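Local coordinates for protein Rab GDP-dissociation inhibitor (Saccharomyces cerevisiae, PDB 2BCG) that regulates GDP/GTP exchange on the Rab GTPase Sec4 by inhibiting GDP release and extracts GDP-bound Ypt7 from vacuolar membranes, supporting the yeast secretory pathway, at residues I15-G20 and V292-T297; L330-P335 and I345-V350. All blocks are in the same frame, centred on the assembly; numbering follows the deposited sequence.

In the fold
Both contacts are buried pairings of neighbouring strands, but they belong to different sheets on opposite sides of the chain's centre, their own centres about 30 Å apart. Contact 1 joins parallel strands distant in sequence inside the five-stranded Rossmann-type sheet. Contact 2 is a local antiparallel hairpin within the seven-stranded mixed sheet. Their chemistry follows this difference. Three staggered backbone bonds hold contact 1, which buries less surface between its segments (314 against 508 Å²) and ends in a polar junction where Asp295 reaches through water to the start of a helix. Contact 2 has six backbone bonds in pairs, an aliphatic face rich in isoleucine, and a face carrying Tyr346 and a multiply bonded Gln331.

Contact 1 (I15-G20 and V292-T297); sequences IVLGTG and VIADPT
Val292 has its CG2 anti to the backbone N while CG1 takes the place between N and the carbonyl carbon (chi1 67°), and Leu17 swings CG beside its own N (chi1 -55°); the two side chains thus meet at about a right angle, Leu17 CG 3.8 Å from Val292 CG2. Further along the same face, the CB atoms of Leu17 and Ala294 lie 3.7 Å apart. Val16 and Ile293 pair on the other face, which packs against helix 21-32. The strands run parallel, and the backbone bonds alternate, Ile293 N to Ile15 O and Leu17 N to Ile293 O. The last, Asp295 N to Leu17 O, is longer at 3.3 Å. Beyond them the chain turns at Gly18, where a CB would collide with Asp295 OD2. Asp295 OD2 accepts from a water whose oxygen is 2.7 Å away, and the water accepts from Gly20 N at the N-cap of helix 21-32. Asp295 OD1 takes the backbone N of Thr297 in an Asx turn and, on its syn lone pair, Thr297 OG1. Replacing this carboxylate by an alanine methyl is likely to abolish the Asx turn, leaving Thr297 N without its acceptor and the water at Gly20 N unlinked from the strand end. Glycine-rich, this strand-to-helix turn is of the Rossmann type, and a carboxylate facing the helix start is likely to be electrostatically favourable.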
ATOM      1  N   ILE A  15     -12.205   5.569  16.995  1.00 13.26           N
ATOM      2  CA  ILE A  15     -12.377   6.308  15.730  1.00 13.18           C
ATOM      3  C   ILE A  15     -10.994   6.613  15.143  1.00 13.09           C
ATOM      4  O   ILE A  15     -10.091   7.020  15.850  1.00 12.91           O
ATOM      5  CB  ILE A  15     -13.212   7.584  15.950  1.00 13.48           C
ATOM      6  CG1 ILE A  15     -14.641   7.158  16.308  1.00 13.57           C
ATOM      7  CG2 ILE A  15     -13.189   8.492  14.703  1.00 13.79           C
ATOM      8  CD1 ILE A  15     -15.530   8.320  16.794  1.00 15.22           C
ATOM      9  N   VAL A  16     -10.839   6.367  13.839  1.00 12.43           N
ATOM     10  CA  VAL A  16      -9.575   6.651  13.150  1.00 11.88           C
ATOM     11  C   VAL A  16      -9.880   7.674  12.047  1.00 11.35           C
ATOM     12  O   VAL A  16     -10.876   7.512  11.332  1.00 11.51           O
ATOM     13  CB  VAL A  16      -8.960   5.363  12.578  1.00 11.41           C
ATOM     14  CG1 VAL A  16      -7.576   5.630  11.974  1.00 11.91           C
ATOM     15  CG2 VAL A  16      -8.862   4.285  13.687  1.00 12.00           C
ATOM     16  N   LEU A  17      -9.039   8.703  11.950  1.00 11.38           N
ATOM     17  CA  LEU A  17      -9.213   9.801  10.983  1.00 11.48           C
ATOM     18  C   LEU A  17      -8.033   9.867  10.036  1.00 11.17           C
ATOM     19  O   LEU A  17      -6.868   9.982  10.463  1.00 12.09           O
ATOM     20  CB  LEU A  17      -9.377  11.151  11.677  1.00 12.54           C
ATOM     21  CG  LEU A  17     -10.519  11.177  12.710  1.00 13.19           C
ATOM     22  CD1 LEU A  17     -10.548  12.568  13.357  1.00 13.19           C
ATOM     23  CD2 LEU A  17     -11.850  10.833  12.077  1.00 12.83           C
ATOM     24  N   GLY A  18      -8.369   9.809   8.747  1.00 11.88           N
ATOM     25  CA  GLY A  18      -7.379   9.755   7.677  1.00 11.49           C
ATOM     26  C   GLY A  18      -6.985   8.343   7.326  1.00 11.45           C
ATOM     27  O   GLY A  18      -6.784   7.483   8.209  1.00 12.71           O
ATOM     28  N   THR A  19      -6.879   8.090   6.019  1.00 10.34           N
ATOM     29  CA  THR A  19      -6.529   6.734   5.582  1.00 10.38           C
ATOM     30  C   THR A  19      -5.126   6.646   5.002  1.00 10.37           C
ATOM     31  O   THR A  19      -4.875   5.826   4.108  1.00 11.47           O
ATOM     32  CB  THR A  19      -7.548   6.177   4.562  1.00 10.86           C
ATOM     33  OG1 THR A  19      -7.630   7.052   3.418  1.00 11.57           O
ATOM     34  CG2 THR A  19      -8.933   6.040   5.179  1.00 13.94           C
ATOM     35  N   GLY A  20      -4.194   7.446   5.531  1.00  9.97           N
ATOM     36  CA  GLY A  20      -2.782   7.098   5.377  1.00  9.45           C
ATOM     37  C   GLY A  20      -2.422   5.719   5.887  1.00  9.31           C
ATOM     38  O   GLY A  20      -3.107   5.146   6.758  1.00 10.68           O
ATOM     39  N   VAL A 292      -9.323   8.498  19.778  1.00 14.74           N
ATOM     40  CA  VAL A 292      -9.161   8.716  18.336  1.00 13.72           C
ATOM     41  C   VAL A 292      -7.679   8.507  17.969  1.00 13.70           C
ATOM     42  O   VAL A 292      -6.764   8.827  18.750  1.00 14.23           O
ATOM     43  CB  VAL A 292      -9.669  10.136  17.913  1.00 14.31           C
ATOM     44  CG1 VAL A 292      -8.807  11.251  18.488  1.00 16.50           C
ATOM     45  CG2 VAL A 292      -9.773  10.243  16.368  1.00 13.25           C
ATOM     46  N   ILE A 293      -7.463   7.970  16.770  1.00 12.11           N
ATOM     47  CA  ILE A 293      -6.132   7.869  16.133  1.00 12.75           C
ATOM     48  C   ILE A 293      -6.249   8.694  14.846  1.00 12.17           C
ATOM     49  O   ILE A 293      -7.212   8.539  14.108  1.00 12.26           O
ATOM     50  CB  ILE A 293      -5.784   6.399  15.820  1.00 13.17           C
ATOM     51  CG1 ILE A 293      -5.743   5.563  17.118  1.00 13.91           C
ATOM     52  CG2 ILE A 293      -4.484   6.321  14.995  1.00 13.73           C
ATOM     53  CD1 ILE A 293      -5.575   4.119  16.897  1.00 15.19           C
ATOM     54  N   ALA A 294      -5.324   9.615  14.604  1.00 12.25           N
ATOM     55  CA  ALA A 294      -5.480  10.495  13.442  1.00 12.81           C
ATOM     56  C   ALA A 294      -4.160  11.005  12.916  1.00 12.68           C
ATOM     57  O   ALA A 294      -3.150  10.999  13.629  1.00 13.62           O
ATOM     58  CB  ALA A 294      -6.357  11.659  13.797  1.00 12.50           C
ATOM     59  N   ASP A 295      -4.162  11.441  11.659  1.00 13.00           N
ATOM     60  CA  ASP A 295      -2.989  12.136  11.149  1.00 13.21           C
ATOM     61  C   ASP A 295      -2.996  13.637  11.484  1.00 13.65           C
ATOM     62  O   ASP A 295      -4.028  14.181  11.905  1.00 14.22           O
ATOM     63  CB  ASP A 295      -2.770  11.828   9.647  1.00 14.06           C
ATOM     64  CG  ASP A 295      -3.702  12.595   8.718  1.00 14.79           C
ATOM     65  OD1 ASP A 295      -3.862  13.830   8.821  1.00 16.43           O
ATOM     66  OD2 ASP A 295      -4.249  11.943   7.799  1.00 19.14           O
ATOM     67  N   PRO A 296      -1.828  14.290  11.375  1.00 13.84           N
ATOM     68  CA  PRO A 296      -1.742  15.711  11.736  1.00 14.79           C
ATOM     69  C   PRO A 296      -2.757  16.646  11.084  1.00 15.90           C
ATOM     70  O   PRO A 296      -3.090  17.702  11.677  1.00 16.95           O
ATOM     71  CB  PRO A 296      -0.288  16.084  11.362  1.00 14.85           C
ATOM     72  CG  PRO A 296       0.483  14.741  11.536  1.00 13.85           C
ATOM     73  CD  PRO A 296      -0.511  13.711  11.027  1.00 13.48           C
ATOM     74  N   THR A 297      -3.264  16.318   9.884  1.00 14.94           N
ATOM     75  CA  THR A 297      -4.173  17.250   9.197  1.00 15.96           C
ATOM     76  C   THR A 297      -5.518  17.394   9.905  1.00 16.25           C
ATOM     77  O   THR A 297      -6.246  18.361   9.653  1.00 18.08           O
ATOM     78  CB  THR A 297      -4.422  16.857   7.724  1.00 16.73           C
ATOM     79  OG1 THR A 297      -5.266  15.708   7.682  1.00 17.31           O
ATOM     80  CG2 THR A 297      -3.092  16.588   6.961  1.00 17.61           C
TER
HETATM   81  O   HOH W   1      -4.093   9.293   7.492  1.00 14.87           O

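Contact 2 (L330-P335 and I345-V350)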
ATOM      1  N   LEU A 330      15.060   1.319  -9.157  1.00 10.49           N
ATOM      2  CA  LEU A 330      16.278   1.444  -8.367  1.00 10.07           C
ATOM      3  C   LEU A 330      16.132   2.555  -7.361  1.00 10.62           C
ATOM      4  O   LEU A 330      15.237   3.422  -7.477  1.00  9.96           O
ATOM      5  CB  LEU A 330      17.524   1.691  -9.235  1.00 11.55           C
ATOM      6  CG  LEU A 330      17.516   2.999 -10.038  1.00 11.30           C
ATOM      7  CD1 LEU A 330      18.883   3.732  -9.994  1.00 12.92           C
ATOM      8  CD2 LEU A 330      17.052   2.827 -11.503  1.00 12.52           C
ATOM      9  N   GLN A 331      17.043   2.555  -6.394  1.00 11.44           N
ATOM     10  CA  GLN A 331      17.308   3.697  -5.553  1.00 11.18           C
ATOM     11  C   GLN A 331      18.626   4.340  -5.956  1.00 11.48           C
ATOM     12  O   GLN A 331      19.592   3.615  -6.235  1.00 12.26           O
ATOM     13  CB  GLN A 331      17.431   3.228  -4.092  1.00 11.85           C
ATOM     14  CG  GLN A 331      18.166   4.218  -3.173  1.00 12.40           C
ATOM     15  CD  GLN A 331      18.039   3.824  -1.736  1.00 13.19           C
ATOM     16  OE1 GLN A 331      17.206   4.368  -0.996  1.00 15.51           O
ATOM     17  NE2 GLN A 331      18.866   2.875  -1.319  1.00 12.26           N
ATOM     18  N   ILE A 332      18.670   5.668  -5.981  1.00 10.65           N
ATOM     19  CA  ILE A 332      19.967   6.339  -5.979  1.00 11.71           C
ATOM     20  C   ILE A 332      20.144   7.048  -4.641  1.00 11.55           C
ATOM     21  O   ILE A 332      19.207   7.722  -4.176  1.00 11.62           O
ATOM     22  CB  ILE A 332      20.107   7.375  -7.126  1.00 12.33           C
ATOM     23  CG1 ILE A 332      19.914   6.714  -8.496  1.00 12.35           C
ATOM     24  CG2 ILE A 332      21.485   8.050  -7.066  1.00 12.38           C
ATOM     25  CD1 ILE A 332      19.855   7.743  -9.663  1.00 13.18           C
ATOM     26  N   ILE A 333      21.353   6.930  -4.070  1.00 11.92           N
ATOM     27  CA  ILE A 333      21.698   7.640  -2.838  1.00 13.01           C
ATOM     28  C   ILE A 333      22.802   8.638  -3.175  1.00 13.36           C
ATOM     29  O   ILE A 333      23.855   8.215  -3.678  1.00 12.71           O
ATOM     30  CB  ILE A 333      22.253   6.687  -1.744  1.00 13.38           C
ATOM     31  CG1 ILE A 333      21.233   5.619  -1.372  1.00 14.25           C
ATOM     32  CG2 ILE A 333      22.643   7.463  -0.485  1.00 13.51           C
ATOM     33  CD1 ILE A 333      21.804   4.465  -0.581  1.00 16.29           C
ATOM     34  N   ILE A 334      22.570   9.928  -2.904  1.00 13.96           N
ATOM     35  CA  ILE A 334      23.639  10.923  -3.067  1.00 15.45           C
ATOM     36  C   ILE A 334      24.072  11.318  -1.654  1.00 16.01           C
ATOM     37  O   ILE A 334      23.373  12.109  -1.018  1.00 15.60           O
ATOM     38  CB  ILE A 334      23.184  12.146  -3.904  1.00 15.17           C
ATOM     39  CG1 ILE A 334      22.553  11.703  -5.233  1.00 15.75           C
ATOM     40  CG2 ILE A 334      24.356  13.104  -4.175  1.00 17.68           C
ATOM     41  CD1 ILE A 334      22.119  12.860  -6.135  1.00 16.44           C
ATOM     42  N   PRO A 335      25.184  10.720  -1.144  1.00 17.17           N
ATOM     43  CA  PRO A 335      25.640  11.052   0.219  1.00 17.84           C
ATOM     44  C   PRO A 335      25.990  12.518   0.330  1.00 18.84           C
ATOM     45  O   PRO A 335      26.523  13.118  -0.604  1.00 19.02           O
ATOM     46  CB  PRO A 335      26.912  10.200   0.390  1.00 18.19           C
ATOM     47  CG  PRO A 335      26.694   9.053  -0.532  1.00 18.36           C
ATOM     48  CD  PRO A 335      26.061   9.714  -1.750  1.00 17.43           C
ATOM     49  N   ILE A 345      20.519  13.194  -0.710  1.00 13.08           N
ATOM     50  CA  ILE A 345      19.402  13.269  -1.683  1.00 12.89           C
ATOM     51  C   ILE A 345      19.145  11.864  -2.157  1.00 12.52           C
ATOM     52  O   ILE A 345      20.094  11.093  -2.411  1.00 13.03           O
ATOM     53  CB  ILE A 345      19.769  14.152  -2.909  1.00 12.99           C
ATOM     54  CG1 ILE A 345      20.155  15.566  -2.431  1.00 13.55           C
ATOM     55  CG2 ILE A 345      18.603  14.171  -3.910  1.00 13.22           C
ATOM     56  CD1 ILE A 345      20.506  16.511  -3.536  1.00 14.70           C
ATOM     57  N   TYR A 346      17.864  11.501  -2.207  1.00 11.67           N
ATOM     58  CA  TYR A 346      17.444  10.191  -2.715  1.00 11.09           C
ATOM     59  C   TYR A 346      16.737  10.329  -4.052  1.00 11.82           C
ATOM     60  O   TYR A 346      16.075  11.325  -4.342  1.00 12.24           O
ATOM     61  CB  TYR A 346      16.472   9.487  -1.747  1.00 12.53           C
ATOM     62  CG  TYR A 346      17.107   9.065  -0.432  1.00 12.31           C
ATOM     63  CD1 TYR A 346      16.606   9.565   0.764  1.00 15.52           C
ATOM     64  CD2 TYR A 346      18.168   8.129  -0.379  1.00 13.83           C
ATOM     65  CE1 TYR A 346      17.170   9.209   1.989  1.00 15.98           C
ATOM     66  CE2 TYR A 346      18.722   7.751   0.849  1.00 14.02           C
ATOM     67  CZ  TYR A 346      18.213   8.282   2.013  1.00 13.25           C
ATOM     68  OH  TYR A 346      18.715   7.907   3.230  1.00 16.12           O
ATOM     69  N   VAL A 347      16.851   9.284  -4.851  1.00 10.43           N
ATOM     70  CA  VAL A 347      15.963   9.135  -5.997  1.00 11.06           C
ATOM     71  C   VAL A 347      15.355   7.739  -5.912  1.00 10.57           C
ATOM     72  O   VAL A 347      16.039   6.752  -5.609  1.00 11.73           O
ATOM     73  CB  VAL A 347      16.671   9.347  -7.355  1.00 12.46           C
ATOM     74  CG1 VAL A 347      15.628   9.563  -8.465  1.00 13.68           C
ATOM     75  CG2 VAL A 347      17.633  10.567  -7.315  1.00 12.12           C
ATOM     76  N   ALA A 348      14.059   7.660  -6.187  1.00 10.43           N
ATOM     77  CA  ALA A 348      13.325   6.399  -6.211  1.00  9.88           C
ATOM     78  C   ALA A 348      12.765   6.283  -7.604  1.00  9.52           C
ATOM     79  O   ALA A 348      12.010   7.148  -8.062  1.00 10.95           O
ATOM     80  CB  ALA A 348      12.183   6.395  -5.201  1.00 10.22           C
ATOM     81  N   ILE A 349      13.151   5.224  -8.288  1.00  9.29           N
ATOM     82  CA  ILE A 349      12.745   5.027  -9.674  1.00  9.79           C
ATOM     83  C   ILE A 349      11.967   3.723  -9.805  1.00  9.52           C
ATOM     84  O   ILE A 349      12.416   2.677  -9.331  1.00  9.78           O
ATOM     85  CB  ILE A 349      13.987   5.002 -10.596  1.00 10.75           C
ATOM     86  CG1 ILE A 349      14.652   6.392 -10.603  1.00 11.63           C
ATOM     87  CG2 ILE A 349      13.660   4.559 -12.022  1.00 11.35           C
ATOM     88  CD1 ILE A 349      16.125   6.364 -10.201  1.00 14.97           C
ATOM     89  N   VAL A 350      10.782   3.812 -10.427  1.00  8.28           N
ATOM     90  CA  VAL A 350       9.938   2.656 -10.719  1.00  9.36           C
ATOM     91  C   VAL A 350       9.380   2.902 -12.129  1.00 10.07           C
ATOM     92  O   VAL A 350       9.513   4.024 -12.673  1.00 11.62           O
ATOM     93  CB  VAL A 350       8.828   2.472  -9.629  1.00  9.25           C
ATOM     94  CG1 VAL A 350       9.426   1.946  -8.310  1.00 11.72           C
ATOM     95  CG2 VAL A 350       8.043   3.809  -9.424  1.00 12.06           C
TER
HETATM   96  O   HOH W   2      15.420   5.951  -2.748  1.00 16.52           O
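A beta hairpin brings strands 330-334 and 345-351 together, antiparallel and adjacent in the mixed sheet. Three hydrogen-bonded pairs, Leu330 with Ile349, Ile332 with Val347 and Ile334 with Ile345, each exchange two backbone bonds. Ile334 N to Ile345 O is the shortest at 2.8 Å, and Ile345 N returns the bond to Ile334 O. The side chains of these pairs share one face and make it wholly aliphatic. Leu330, its CG lodged between the backbone N and the carbonyl carbon (chi1 63°), runs alongside Ile349 and brings CG to 3.6 Å from Ile349 CD1. The same methyl is met obliquely by Ile332 CD1 at 4.0 Å, and the beta-branched CB atoms of Ile332 and Val347 also abut at 4.0 Å. At the end nearest the connecting loop Ile334 and Ile345 lie side by side.

The non-hydrogen-bonded pairs put Gln331, Ile333, Tyr346 and Ala348 on the opposite face. Ile333 CG1 touches the edge of the Tyr346 ring at CE2 (4.0 Å). The side chain of Gln331 also runs beside Tyr346, the amide and ring planes 18° apart, and its OE1 approaches the ring obliquely, 3.9 Å from Tyr346 CD2. A water donates to both Gln331 OE1 and Val347 O, bridging the amide to the facing strand.

Outside the hairpin, Gln331 NE2 bonds to Tyr234 OH and Ser118 OG, and OE1 to Ser421 OG. The aliphatic face extends onto Ile366 of strand 362-369 and, at Ile334 and Ile345, onto Ala382 of helix 380-383, while strand 118-122 flanks 330-334 on its other edge.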